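Local coordinates for oxidoreductase (Methanosarcina mazei, PDB 3KA7), which binds flavin-adenine dinucleotide and probably acts as an oxidoreductase of the flavin-containing amine oxidoreductase family, its substrate not established, at residues 59-65 and 409-414; 376-381 and 399-403; 301-307 and 351-356; 156-161 and 308-312. One frame throughout, in Å; residues are numbered along the deposited sequence.

In the fold
Contacts 1 and 2 lie at the flavin, contacts 3 and 4 at the seven-stranded mixed sheet. Contact 1 joins the N-terminal parts of helices 64-71 and 408-421, its two segments 344 residues apart, and the chain between them holds the other three. Contact 2 follows contacts 3 and 4 in sequence; its centre is about 14 Å from that of contact 1, and Gly-411 O lies 2.9 Å from Gly-403 N. Contacts 3 and 4 have alternating segments, share strand 307-311 and sit about 11 Å apart between centres. Contact 3 is about 29 Å from contact 1, centre to centre: two contacts serve the cofactor site, two fasten helices 149-163 and 342-356 to the mixed sheet.

Contact 1: 59-65 and 409-414; sequences NGPGGPL and VEGVAL. With FAD (flavin-adenine dinucleotide), chain B.
Leu-65 and Pro-64 at the start of helix 64-71 rest on Val-409, Ala-413 and Leu-414 of helix 408-421. Leu-65 CD2 lies 3.7 Å from Val-409 CG2, the two side chains meeting aslant, while the Pro-64 ring sets CG 3.8 Å from Leu-414 CD2. Between these pairs Ala-413 CB fills the middle, 4.0 Å from Pro-64 CB; the small methyl lets the two backbones come close, with Leu-65 CA and Ala-413 CA 5.3 Å apart. Outward from this apolar patch lies the Glu-410 carboxylate, folded back by a bend at chi2 (-65°) toward the turn before helix 64-71. Its OE1 accepts Leu-65 N at 3.0 Å, nearly in line with the C-O bond (N-H...O 168°), and so takes up an amide of the first helical turn, just after the N-cap residue Gly-63. The other helix serves the flavin in the probably Rossmann-type FAD-binding fold of this amine oxidoreductase family: Val-409 N donates to FAD O2, although the exact place of that oxygen is less sure. At the polar edge Glu-410 OE2 accepts Asn-59 N at 2.8 Å, on the anti side and 34° out of the carboxylate plane. Water 1 lies within hydrogen-bonding distance of Gly-60 O and Glu-410 OE2, among more acceptors than it has protons for, and takes a weak bond from Gly-63 N; Asn-59 ND2 turns to Gly-186 O.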
# COMPACT_ATOMS: atom_id res chain seq x y z
N ASN A 59 8.88 4.25 1.42
CA ASN A 59 9.99 5.21 1.53
C ASN A 59 10.76 5.09 2.84
O ASN A 59 11.48 6.02 3.24
CB ASN A 59 9.50 6.64 1.32
CG ASN A 59 8.97 6.90 -0.08
OD1 ASN A 59 7.79 7.19 -0.25
ND2 ASN A 59 9.84 6.82 -1.09
N GLY A 60 10.58 3.97 3.53
CA GLY A 60 11.39 3.63 4.70
C GLY A 60 11.37 4.72 5.76
O GLY A 60 10.32 5.27 6.07
N PRO A 61 12.55 5.03 6.33
CA PRO A 61 12.63 6.02 7.40
C PRO A 61 12.56 7.46 6.91
O PRO A 61 12.54 8.37 7.73
CB PRO A 61 14.01 5.75 8.01
CG PRO A 61 14.82 5.24 6.89
CD PRO A 61 13.85 4.37 6.10
N GLY A 62 12.52 7.67 5.59
CA GLY A 62 12.59 9.03 5.06
C GLY A 62 11.31 9.63 4.50
O GLY A 62 11.29 10.80 4.11
N GLY A 63 10.23 8.85 4.46
CA GLY A 63 9.05 9.28 3.70
C GLY A 63 7.96 9.92 4.54
O GLY A 63 8.15 10.12 5.73
N PRO A 64 6.82 10.23 3.91
CA PRO A 64 5.72 10.91 4.59
C PRO A 64 5.22 10.19 5.84
O PRO A 64 4.86 10.85 6.81
CB PRO A 64 4.61 10.94 3.54
CG PRO A 64 5.35 10.95 2.23
CD PRO A 64 6.55 10.05 2.47
N LEU A 65 5.20 8.86 5.83
CA LEU A 65 4.73 8.12 7.01
C LEU A 65 5.73 8.27 8.16
O LEU A 65 5.34 8.61 9.29
CB LEU A 65 4.48 6.65 6.71
CG LEU A 65 3.93 5.86 7.90
CD1 LEU A 65 2.62 6.48 8.37
CD2 LEU A 65 3.71 4.42 7.55
N VAL A 409 1.12 3.17 1.70
CA VAL A 409 0.93 3.96 2.95
C VAL A 409 1.56 5.36 2.96
O VAL A 409 1.16 6.21 3.75
CB VAL A 409 1.28 3.19 4.24
CG1 VAL A 409 0.45 1.90 4.33
CG2 VAL A 409 2.77 2.89 4.33
N GLU A 410 2.52 5.60 2.08
CA GLU A 410 3.06 6.96 1.94
C GLU A 410 1.94 7.86 1.39
O GLU A 410 1.74 8.99 1.84
CB GLU A 410 4.30 6.97 1.03
CG GLU A 410 5.38 5.95 1.39
CD GLU A 410 6.05 6.18 2.75
OE1 GLU A 410 5.72 7.18 3.44
OE2 GLU A 410 6.91 5.35 3.11
N GLY A 411 1.18 7.33 0.43
CA GLY A 411 0.01 8.04 -0.06
C GLY A 411 -1.05 8.21 1.01
O GLY A 411 -1.70 9.24 1.09
N VAL A 412 -1.24 7.18 1.84
CA VAL A 412 -2.20 7.30 2.93
C VAL A 412 -1.79 8.45 3.84
O VAL A 412 -2.60 9.30 4.20
CB VAL A 412 -2.30 6.00 3.76
CG1 VAL A 412 -3.12 6.24 5.03
CG2 VAL A 412 -2.90 4.90 2.91
N ALA A 413 -0.50 8.49 4.20
CA ALA A 413 0.02 9.56 5.06
C ALA A 413 -0.19 10.96 4.45
O ALA A 413 -0.65 11.88 5.13
CB ALA A 413 1.49 9.31 5.37
N LEU A 414 0.16 11.11 3.17
CA LEU A 414 -0.01 12.39 2.48
C LEU A 414 -1.45 12.86 2.55
O LEU A 414 -1.72 14.03 2.80
CB LEU A 414 0.46 12.30 1.03
CG LEU A 414 1.97 12.19 0.84
CD1 LEU A 414 2.32 11.78 -0.60
CD2 LEU A 414 2.66 13.49 1.22
PA FAD B . -7.91 0.11 6.44
O1A FAD B . -8.81 -0.09 5.25
O2A FAD B . -6.76 -0.86 6.58
O5B FAD B . -8.79 0.07 7.78
C5B FAD B . -10.17 0.38 7.73
C4B FAD B . -10.70 -0.02 9.11
O4B FAD B . -12.06 0.32 9.26
C3B FAD B . -10.58 -1.53 9.32
O3B FAD B . -9.85 -1.81 10.51
C2B FAD B . -12.04 -2.00 9.43
O2B FAD B . -12.20 -3.10 10.31
C1B FAD B . -12.74 -0.74 9.92
N9A FAD B . -14.16 -0.64 9.56
C8A FAD B . -14.79 -0.94 8.36
N7A FAD B . -16.11 -0.63 8.49
C5A FAD B . -16.31 -0.14 9.74
C6A FAD B . -17.44 0.31 10.41
N6A FAD B . -18.60 0.42 9.77
N1A FAD B . -17.32 0.75 11.71
C2A FAD B . -16.10 0.74 12.36
N3A FAD B . -14.98 0.30 11.69
C4A FAD B . -15.10 -0.14 10.41
N1 FAD B . 1.25 -0.80 1.94
C2 FAD B . 2.57 -0.42 2.15
O2 FAD B . 2.83 0.76 2.41
N3 FAD B . 3.57 -1.37 2.03
C4 FAD B . 3.27 -2.68 1.72
O4 FAD B . 4.16 -3.53 1.62
C4X FAD B . 1.95 -3.06 1.50
N5 FAD B . 1.65 -4.37 1.17
C5X FAD B . 0.33 -4.74 0.97
C6 FAD B . 0.00 -6.05 0.65
C7 FAD B . -1.32 -6.43 0.47
C7M FAD B . -1.65 -7.86 0.12
C8 FAD B . -2.32 -5.47 0.62
C8M FAD B . -3.77 -5.83 0.43
C9 FAD B . -2.00 -4.15 0.93
C9A FAD B . -0.67 -3.78 1.11
N10 FAD B . -0.35 -2.47 1.43
C10 FAD B . 0.95 -2.11 1.63
C1' FAD B . -1.40 -1.40 1.49
C2' FAD B . -1.76 -1.16 2.96
O2' FAD B . -1.95 -2.40 3.62
C3' FAD B . -3.04 -0.32 3.02
O3' FAD B . -2.93 0.77 2.11
C4' FAD B . -3.38 0.26 4.39
O4' FAD B . -3.30 -0.71 5.42
C5' FAD B . -4.82 0.75 4.31
O5' FAD B . -5.05 1.55 5.45
P FAD B . -6.37 2.43 5.55
O1P FAD B . -6.04 3.71 6.27
O2P FAD B . -7.05 2.60 4.21
O3P FAD B . -7.37 1.63 6.53
O HOH W 1 8.06 6.65 5.35

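Contact 2: 376-381 and 399-403; sequences VNRAAS and DGAKG. With FAD (flavin-adenine dinucleotide), chain B.
Asp-399 OD2 accepts a hydrogen bond from the ribityl hydroxyl FAD O3' at 2.7 Å and forms a salt bridge with Arg-38, while its partner oxygen OD1 takes Arg-378 N at 2.9 Å. Both loops line the FAD site: 376-381 follows strand 362-370 of the mixed sheet, and 399-403 leads from strand 394-396, an outermost strand of the parallel sheet, to helix 408-421. Asp-399 has its CG between the backbone N and the carbonyl carbon (chi1 75°), which directs the carboxylate across to segment 376-381. Arg-378 N comes from above the carboxylate plane, 62° out of it, although the N-H is straight at 165°. The backbone of Asp-399 also serves the cofactor, its N donating to FAD O2P at 2.8 Å. The Arg-378 chain, extended from CG to NE, reaches along to the other phosphate and lays its guanidinium edge against FAD O1A; the NH1 to O1A distance is too short to be trusted in detail, and the bond from NH2 is weak. Farther from the cofactor Lys-402 bends at chi3 and chi4 so that NZ joins both loops, donating to Ala-379 O at 2.8 Å and to Asp-399 O at 3.0 Å, with Asp-384 as its salt-bridge mate. A methionine in place of the lysine would probably cost Ala-379 O this donor, leave Asp-399 O only the weak bond from Ala-379 N within the two loops, and strip Asp-384 of its charged mate. Val-376 flanks the flavin, its CG2 3.6 Å from the methyl carbon FAD C8M.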
# COMPACT_ATOMS: atom_id res chain seq x y z
N VAL A 376 -6.22 -4.57 -2.04
CA VAL A 376 -4.90 -3.99 -1.87
C VAL A 376 -5.01 -2.49 -1.61
O VAL A 376 -4.52 -2.02 -0.59
CB VAL A 376 -3.97 -4.28 -3.05
CG1 VAL A 376 -2.67 -3.51 -2.86
CG2 VAL A 376 -3.70 -5.79 -3.15
N ASN A 377 -5.65 -1.74 -2.52
CA ASN A 377 -6.04 -0.33 -2.27
C ASN A 377 -7.51 -0.15 -2.63
O ASN A 377 -7.96 -0.74 -3.58
CB ASN A 377 -5.27 0.63 -3.17
CG ASN A 377 -3.81 0.82 -2.75
OD1 ASN A 377 -3.41 0.48 -1.62
ND2 ASN A 377 -3.02 1.37 -3.65
N ARG A 378 -8.23 0.69 -1.89
CA ARG A 378 -9.64 0.97 -2.22
C ARG A 378 -9.82 1.78 -3.50
O ARG A 378 -10.86 1.70 -4.16
CB ARG A 378 -10.33 1.64 -1.01
CG ARG A 378 -10.36 0.72 0.20
CD ARG A 378 -11.44 1.13 1.20
NE ARG A 378 -11.69 0.03 2.14
CZ ARG A 378 -10.95 -0.16 3.20
NH1 ARG A 378 -9.97 0.70 3.40
NH2 ARG A 378 -11.17 -1.17 4.05
N ALA A 379 -8.80 2.56 -3.85
CA ALA A 379 -8.76 3.28 -5.11
C ALA A 379 -7.42 2.98 -5.77
O ALA A 379 -6.37 3.14 -5.13
CB ALA A 379 -8.90 4.77 -4.88
N ALA A 380 -7.45 2.58 -7.03
CA ALA A 380 -6.23 2.19 -7.73
C ALA A 380 -5.27 3.36 -7.76
O ALA A 380 -5.68 4.50 -7.99
CB ALA A 380 -6.54 1.74 -9.13
N SER A 381 -4.00 3.07 -7.54
CA SER A 381 -3.01 4.14 -7.62
C SER A 381 -3.18 4.94 -8.89
O SER A 381 -3.42 4.39 -9.96
CB SER A 381 -1.60 3.58 -7.55
OG SER A 381 -1.14 3.68 -6.22
N ASP A 399 -6.47 4.42 2.10
CA ASP A 399 -5.98 4.17 0.75
C ASP A 399 -7.05 4.28 -0.34
O ASP A 399 -6.80 3.96 -1.51
CB ASP A 399 -5.13 2.88 0.67
CG ASP A 399 -5.96 1.59 0.72
OD1 ASP A 399 -7.21 1.64 0.66
OD2 ASP A 399 -5.33 0.52 0.82
N GLY A 400 -8.23 4.77 0.04
CA GLY A 400 -9.26 5.17 -0.93
C GLY A 400 -9.22 6.66 -1.17
O GLY A 400 -10.00 7.20 -1.97
N ALA A 401 -8.31 7.34 -0.47
CA ALA A 401 -8.12 8.78 -0.63
C ALA A 401 -6.66 9.15 -0.39
O ALA A 401 -6.35 9.94 0.50
CB ALA A 401 -9.01 9.54 0.33
N LYS A 402 -5.77 8.57 -1.19
CA LYS A 402 -4.31 8.80 -1.03
C LYS A 402 -3.88 10.11 -1.67
O LYS A 402 -4.46 10.55 -2.68
CB LYS A 402 -3.52 7.67 -1.68
CG LYS A 402 -3.85 6.29 -1.12
CD LYS A 402 -2.95 5.19 -1.70
CE LYS A 402 -3.22 4.96 -3.19
NZ LYS A 402 -4.69 4.67 -3.48
N GLY A 403 -2.86 10.74 -1.08
CA GLY A 403 -2.19 11.87 -1.73
C GLY A 403 -1.53 11.43 -3.02
O GLY A 403 -0.95 10.35 -3.11
PA FAD B . -7.91 0.11 6.44
O1A FAD B . -8.81 -0.09 5.25
O2A FAD B . -6.76 -0.86 6.58
O5B FAD B . -8.79 0.07 7.78
C5B FAD B . -10.17 0.38 7.73
C4B FAD B . -10.70 -0.02 9.11
O4B FAD B . -12.06 0.32 9.26
C3B FAD B . -10.58 -1.53 9.32
O3B FAD B . -9.85 -1.81 10.51
C2B FAD B . -12.04 -2.00 9.43
O2B FAD B . -12.20 -3.10 10.31
C1B FAD B . -12.74 -0.74 9.92
N9A FAD B . -14.16 -0.64 9.56
C8A FAD B . -14.79 -0.94 8.36
N7A FAD B . -16.11 -0.63 8.49
C5A FAD B . -16.31 -0.14 9.74
C6A FAD B . -17.44 0.31 10.41
N6A FAD B . -18.60 0.42 9.77
N1A FAD B . -17.32 0.75 11.71
C2A FAD B . -16.10 0.74 12.36
N3A FAD B . -14.98 0.30 11.69
C4A FAD B . -15.10 -0.14 10.41
N1 FAD B . 1.25 -0.80 1.94
C2 FAD B . 2.57 -0.42 2.15
O2 FAD B . 2.83 0.76 2.41
N3 FAD B . 3.57 -1.37 2.03
C4 FAD B . 3.27 -2.68 1.72
O4 FAD B . 4.16 -3.53 1.62
C4X FAD B . 1.95 -3.06 1.50
N5 FAD B . 1.65 -4.37 1.17
C5X FAD B . 0.33 -4.74 0.97
C6 FAD B . 0.00 -6.05 0.65
C7 FAD B . -1.32 -6.43 0.47
C7M FAD B . -1.65 -7.86 0.12
C8 FAD B . -2.32 -5.47 0.62
C8M FAD B . -3.77 -5.83 0.43
C9 FAD B . -2.00 -4.15 0.93
C9A FAD B . -0.67 -3.78 1.11
N10 FAD B . -0.35 -2.47 1.43
C10 FAD B . 0.95 -2.11 1.63
C1' FAD B . -1.40 -1.40 1.49
C2' FAD B . -1.76 -1.16 2.96
O2' FAD B . -1.95 -2.40 3.62
C3' FAD B . -3.04 -0.32 3.02
O3' FAD B . -2.93 0.77 2.11
C4' FAD B . -3.38 0.26 4.39
O4' FAD B . -3.30 -0.71 5.42
C5' FAD B . -4.82 0.75 4.31
O5' FAD B . -5.05 1.55 5.45
P FAD B . -6.37 2.43 5.55
O1P FAD B . -6.04 3.71 6.27
O2P FAD B . -7.05 2.60 4.21
O3P FAD B . -7.37 1.63 6.53

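Contact 3: 301-307 and 351-356; sequences TPYTRRI and EDLKEI
Asp-352 is gripped on both carboxylate oxygens by the turn before strand 307-311. OD2 accepts Arg-306 N on its syn lone pair at 2.8 Å and Ile-307 N on the anti side at 2.9 Å, the latter almost straight (173°). OD1 takes Arg-305 N at 2.8 Å and Arg-305 NH1 from the opposite face of the carboxylate plane, so four N-H groups hold this buried acid, which probably stays ionised. Close beside it the packing is tight and apolar: Ile-307 CD1 meets Leu-353 CD2 at 3.5 Å, crossing it at about a right angle, and Ile-356 CD1 fits against both Ile-307 CG2 and Thr-304 CG2. The solvent side is carried by charge instead. There the exposed Arg-305, extended from CG to NE, lays one guanidinium face over Glu-351 CB and turns its edge to salt bridges with Asp-352 and Glu-355, NH2 lying 3.0 Å from Glu-355 OE2, and the three residues form a salt-bridge network; water 2 links Glu-355 OE1 to Tyr-303 O. The contact thereby fastens the connection between antiparallel strands 298-300 and 307-311 to the last turns of helix 342-356, beside strand 326-334, where Leu-353 touches Cys-330.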
# COMPACT_ATOMS: atom_id res chain seq x y z
N THR A 301 10.63 -9.85 -9.63
CA THR A 301 10.71 -11.05 -10.45
C THR A 301 9.92 -10.89 -11.76
O THR A 301 8.80 -11.39 -11.88
CB THR A 301 10.18 -12.29 -9.68
OG1 THR A 301 8.83 -12.03 -9.24
CG2 THR A 301 11.05 -12.59 -8.44
N PRO A 302 10.50 -10.19 -12.74
CA PRO A 302 9.73 -9.80 -13.92
C PRO A 302 9.39 -10.92 -14.89
O PRO A 302 8.49 -10.74 -15.73
CB PRO A 302 10.60 -8.72 -14.61
CG PRO A 302 11.87 -8.66 -13.89
CD PRO A 302 11.81 -9.52 -12.64
N TYR A 303 10.06 -12.07 -14.79
CA TYR A 303 9.87 -13.13 -15.79
C TYR A 303 9.12 -14.34 -15.23
O TYR A 303 9.64 -15.46 -15.21
CB TYR A 303 11.22 -13.53 -16.42
CG TYR A 303 11.74 -12.42 -17.29
CD1 TYR A 303 11.50 -12.41 -18.66
CD2 TYR A 303 12.42 -11.34 -16.73
CE1 TYR A 303 11.95 -11.37 -19.47
CE2 TYR A 303 12.88 -10.28 -17.53
CZ TYR A 303 12.63 -10.30 -18.90
OH TYR A 303 13.07 -9.27 -19.70
N THR A 304 7.89 -14.09 -14.79
CA THR A 304 7.04 -15.09 -14.17
C THR A 304 5.67 -15.05 -14.84
O THR A 304 5.39 -14.17 -15.66
CB THR A 304 6.79 -14.73 -12.72
OG1 THR A 304 6.19 -13.42 -12.68
CG2 THR A 304 8.11 -14.70 -11.93
N ARG A 305 4.81 -15.99 -14.44
CA ARG A 305 3.40 -15.97 -14.86
C ARG A 305 2.63 -14.86 -14.13
O ARG A 305 1.84 -14.14 -14.74
CB ARG A 305 2.72 -17.29 -14.52
CG ARG A 305 3.33 -18.52 -15.19
CD ARG A 305 3.01 -19.77 -14.39
NE ARG A 305 3.67 -20.94 -14.94
CZ ARG A 305 4.95 -21.24 -14.73
NH1 ARG A 305 5.71 -20.46 -13.97
NH2 ARG A 305 5.48 -22.32 -15.29
N ARG A 306 2.87 -14.74 -12.82
CA ARG A 306 2.07 -13.85 -11.97
C ARG A 306 2.86 -13.12 -10.87
O ARG A 306 2.61 -11.94 -10.61
CB ARG A 306 0.92 -14.61 -11.32
CG ARG A 306 -0.18 -14.98 -12.29
CD ARG A 306 -0.89 -13.72 -12.72
NE ARG A 306 -1.72 -13.88 -13.91
CZ ARG A 306 -2.65 -14.80 -14.06
NH1 ARG A 306 -2.87 -15.66 -13.07
NH2 ARG A 306 -3.37 -14.86 -15.18
N ILE A 307 3.77 -13.81 -10.20
CA ILE A 307 4.48 -13.19 -9.06
C ILE A 307 5.32 -11.99 -9.50
O ILE A 307 6.09 -12.08 -10.46
CB ILE A 307 5.35 -14.22 -8.30
CG1 ILE A 307 4.43 -15.22 -7.57
CG2 ILE A 307 6.22 -13.52 -7.27
CD1 ILE A 307 5.17 -16.34 -6.83
N GLU A 351 3.33 -22.24 -9.23
CA GLU A 351 4.24 -22.69 -10.28
C GLU A 351 5.44 -21.76 -10.37
O GLU A 351 6.58 -22.22 -10.55
CB GLU A 351 3.54 -22.71 -11.64
CG GLU A 351 2.36 -23.66 -11.70
CD GLU A 351 2.68 -24.99 -11.09
OE1 GLU A 351 3.57 -25.69 -11.62
OE2 GLU A 351 2.06 -25.35 -10.06
N ASP A 352 5.18 -20.45 -10.25
CA ASP A 352 6.26 -19.46 -10.30
C ASP A 352 7.32 -19.70 -9.24
O ASP A 352 8.51 -19.48 -9.49
CB ASP A 352 5.74 -18.02 -10.11
CG ASP A 352 5.04 -17.47 -11.34
OD1 ASP A 352 5.30 -17.95 -12.46
OD2 ASP A 352 4.24 -16.52 -11.16
N LEU A 353 6.89 -20.09 -8.04
CA LEU A 353 7.77 -20.33 -6.89
C LEU A 353 8.87 -21.35 -7.23
O LEU A 353 10.02 -21.20 -6.82
CB LEU A 353 6.97 -20.84 -5.69
CG LEU A 353 6.00 -19.85 -5.03
CD1 LEU A 353 5.33 -20.51 -3.82
CD2 LEU A 353 6.76 -18.60 -4.61
N LYS A 354 8.49 -22.37 -7.98
CA LYS A 354 9.43 -23.43 -8.34
C LYS A 354 10.53 -22.91 -9.26
O LYS A 354 11.64 -23.45 -9.26
CB LYS A 354 8.68 -24.57 -9.02
CG LYS A 354 7.55 -25.16 -8.19
CD LYS A 354 6.78 -26.20 -9.01
CE LYS A 354 5.51 -26.66 -8.31
NZ LYS A 354 4.90 -27.80 -9.06
N GLU A 355 10.21 -21.88 -10.03
CA GLU A 355 11.15 -21.30 -10.99
C GLU A 355 11.96 -20.17 -10.39
O GLU A 355 13.11 -19.95 -10.76
CB GLU A 355 10.40 -20.84 -12.25
CG GLU A 355 9.73 -22.00 -13.01
CD GLU A 355 8.88 -21.58 -14.20
OE1 GLU A 355 8.67 -20.37 -14.43
OE2 GLU A 355 8.42 -22.48 -14.92
N ILE A 356 11.36 -19.45 -9.44
CA ILE A 356 12.04 -18.39 -8.72
C ILE A 356 13.03 -18.98 -7.71
O ILE A 356 14.16 -18.53 -7.60
CB ILE A 356 11.03 -17.46 -7.99
CG1 ILE A 356 10.06 -16.83 -9.00
CG2 ILE A 356 11.77 -16.39 -7.23
CD1 ILE A 356 8.82 -16.16 -8.35
O HOH W 2 10.30 -18.10 -14.71

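Contact 4: 156-161 and 308-312; sequences DSFCGW and NGVNE
Ser-157 OG and Trp-161 CG, one helical turn apart, both stand anti to their backbone N (chi1 176° and 171°), which carries the hydroxyl and the indole to strand 307-311. Ser-157 OG donates to Asn-308 O at 2.7 Å, lying in the carbonyl plane. The six-membered ring of Trp-161 reaches farther along the strand: CZ3 stands 3.4 Å from Gly-309 O and CH2 4.1 Å from Asn-311 CG. Glycines give the space on both sides, since a CB on Gly-160 would run into the Asn-308 amide and one on Gly-309 would press on the indole. Asn-308 CB sits 3.5 Å from Trp-161 N, while Asn-308 OD1, 3.5 Å from Gly-160 CA, is hydrogen-bonded to Tyr-333 N. Helix and strand segments cross at -58°, their axes 6.8 Å apart. Replacing the indole with the methyl of an alanine is likely to open a gap beside Gly-309 and leave Phe-54 without its edge-to-face partner. Asn-311 ND2 donates to Phe-54 O, and the Trp-161 side chain lies about 5 Å from FAD, consistent with this helix-on-sheet packing backing the part of the FAD pocket that holds Phe-54 and Met-56.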
# COMPACT_ATOMS: atom_id res chain seq x y z
N ASP A 156 6.30 -3.78 -15.51
CA ASP A 156 5.16 -4.55 -14.99
C ASP A 156 5.47 -5.14 -13.62
O ASP A 156 4.59 -5.23 -12.77
CB ASP A 156 4.79 -5.70 -15.94
CG ASP A 156 3.86 -5.26 -17.06
OD1 ASP A 156 3.30 -4.14 -17.01
OD2 ASP A 156 3.70 -6.07 -18.01
N SER A 157 6.71 -5.56 -13.41
CA SER A 157 7.10 -6.09 -12.11
C SER A 157 7.07 -4.98 -11.05
O SER A 157 6.49 -5.15 -9.96
CB SER A 157 8.49 -6.71 -12.20
OG SER A 157 8.93 -7.16 -10.93
N PHE A 158 7.66 -3.84 -11.36
CA PHE A 158 7.61 -2.72 -10.44
C PHE A 158 6.18 -2.31 -10.12
O PHE A 158 5.83 -2.12 -8.96
CB PHE A 158 8.38 -1.52 -10.99
CG PHE A 158 8.15 -0.27 -10.21
CD1 PHE A 158 8.79 -0.08 -9.00
CD2 PHE A 158 7.25 0.68 -10.65
CE1 PHE A 158 8.56 1.07 -8.25
CE2 PHE A 158 7.02 1.83 -9.91
CZ PHE A 158 7.67 2.02 -8.71
N CYS A 159 5.35 -2.14 -11.16
CA CYS A 159 3.96 -1.70 -10.98
C CYS A 159 3.10 -2.72 -10.24
O CYS A 159 2.22 -2.36 -9.43
CB CYS A 159 3.33 -1.38 -12.33
SG CYS A 159 3.92 0.15 -13.11
N GLY A 160 3.34 -4.00 -10.52
CA GLY A 160 2.64 -5.08 -9.84
C GLY A 160 2.97 -5.15 -8.36
O GLY A 160 2.06 -5.20 -7.52
N TRP A 161 4.26 -5.13 -8.02
CA TRP A 161 4.69 -5.12 -6.63
C TRP A 161 4.28 -3.86 -5.87
O TRP A 161 3.64 -3.94 -4.81
CB TRP A 161 6.21 -5.28 -6.53
CG TRP A 161 6.71 -5.07 -5.14
CD1 TRP A 161 7.18 -3.91 -4.60
CD2 TRP A 161 6.73 -6.04 -4.09
NE1 TRP A 161 7.52 -4.10 -3.28
CE2 TRP A 161 7.26 -5.41 -2.95
CE3 TRP A 161 6.39 -7.40 -4.02
CZ2 TRP A 161 7.43 -6.07 -1.74
CZ3 TRP A 161 6.55 -8.06 -2.81
CH2 TRP A 161 7.07 -7.39 -1.68
N ASN A 308 5.11 -10.85 -8.85
CA ASN A 308 5.82 -9.61 -9.23
C ASN A 308 7.07 -9.36 -8.40
O ASN A 308 8.02 -8.70 -8.85
CB ASN A 308 4.90 -8.41 -9.08
CG ASN A 308 3.65 -8.53 -9.91
OD1 ASN A 308 2.56 -8.53 -9.37
ND2 ASN A 308 3.82 -8.67 -11.24
N GLY A 309 7.06 -9.83 -7.17
CA GLY A 309 8.25 -9.70 -6.35
C GLY A 309 8.05 -10.33 -4.99
O GLY A 309 6.97 -10.83 -4.67
N VAL A 310 9.11 -10.32 -4.20
CA VAL A 310 9.03 -10.94 -2.90
C VAL A 310 9.94 -10.20 -1.93
O VAL A 310 10.88 -9.53 -2.36
CB VAL A 310 9.35 -12.47 -3.03
CG1 VAL A 310 9.75 -12.85 -4.45
CG2 VAL A 310 10.29 -12.97 -1.96
N ASN A 311 9.61 -10.26 -0.64
CA ASN A 311 10.51 -9.74 0.39
C ASN A 311 10.74 -10.74 1.51
O ASN A 311 10.17 -11.83 1.49
CB ASN A 311 10.10 -8.34 0.93
CG ASN A 311 8.88 -8.36 1.85
OD1 ASN A 311 8.31 -9.40 2.18
ND2 ASN A 311 8.48 -7.16 2.29
N GLU A 312 11.63 -10.39 2.44
CA GLU A 312 12.05 -11.31 3.49
C GLU A 312 12.37 -10.47 4.70
O GLU A 312 13.54 -10.20 5.00
CB GLU A 312 13.31 -12.04 3.02
CG GLU A 312 13.62 -13.30 3.79
CD GLU A 312 14.53 -14.21 2.99
OE1 GLU A 312 15.77 -14.02 3.05
OE2 GLU A 312 14.00 -15.10 2.29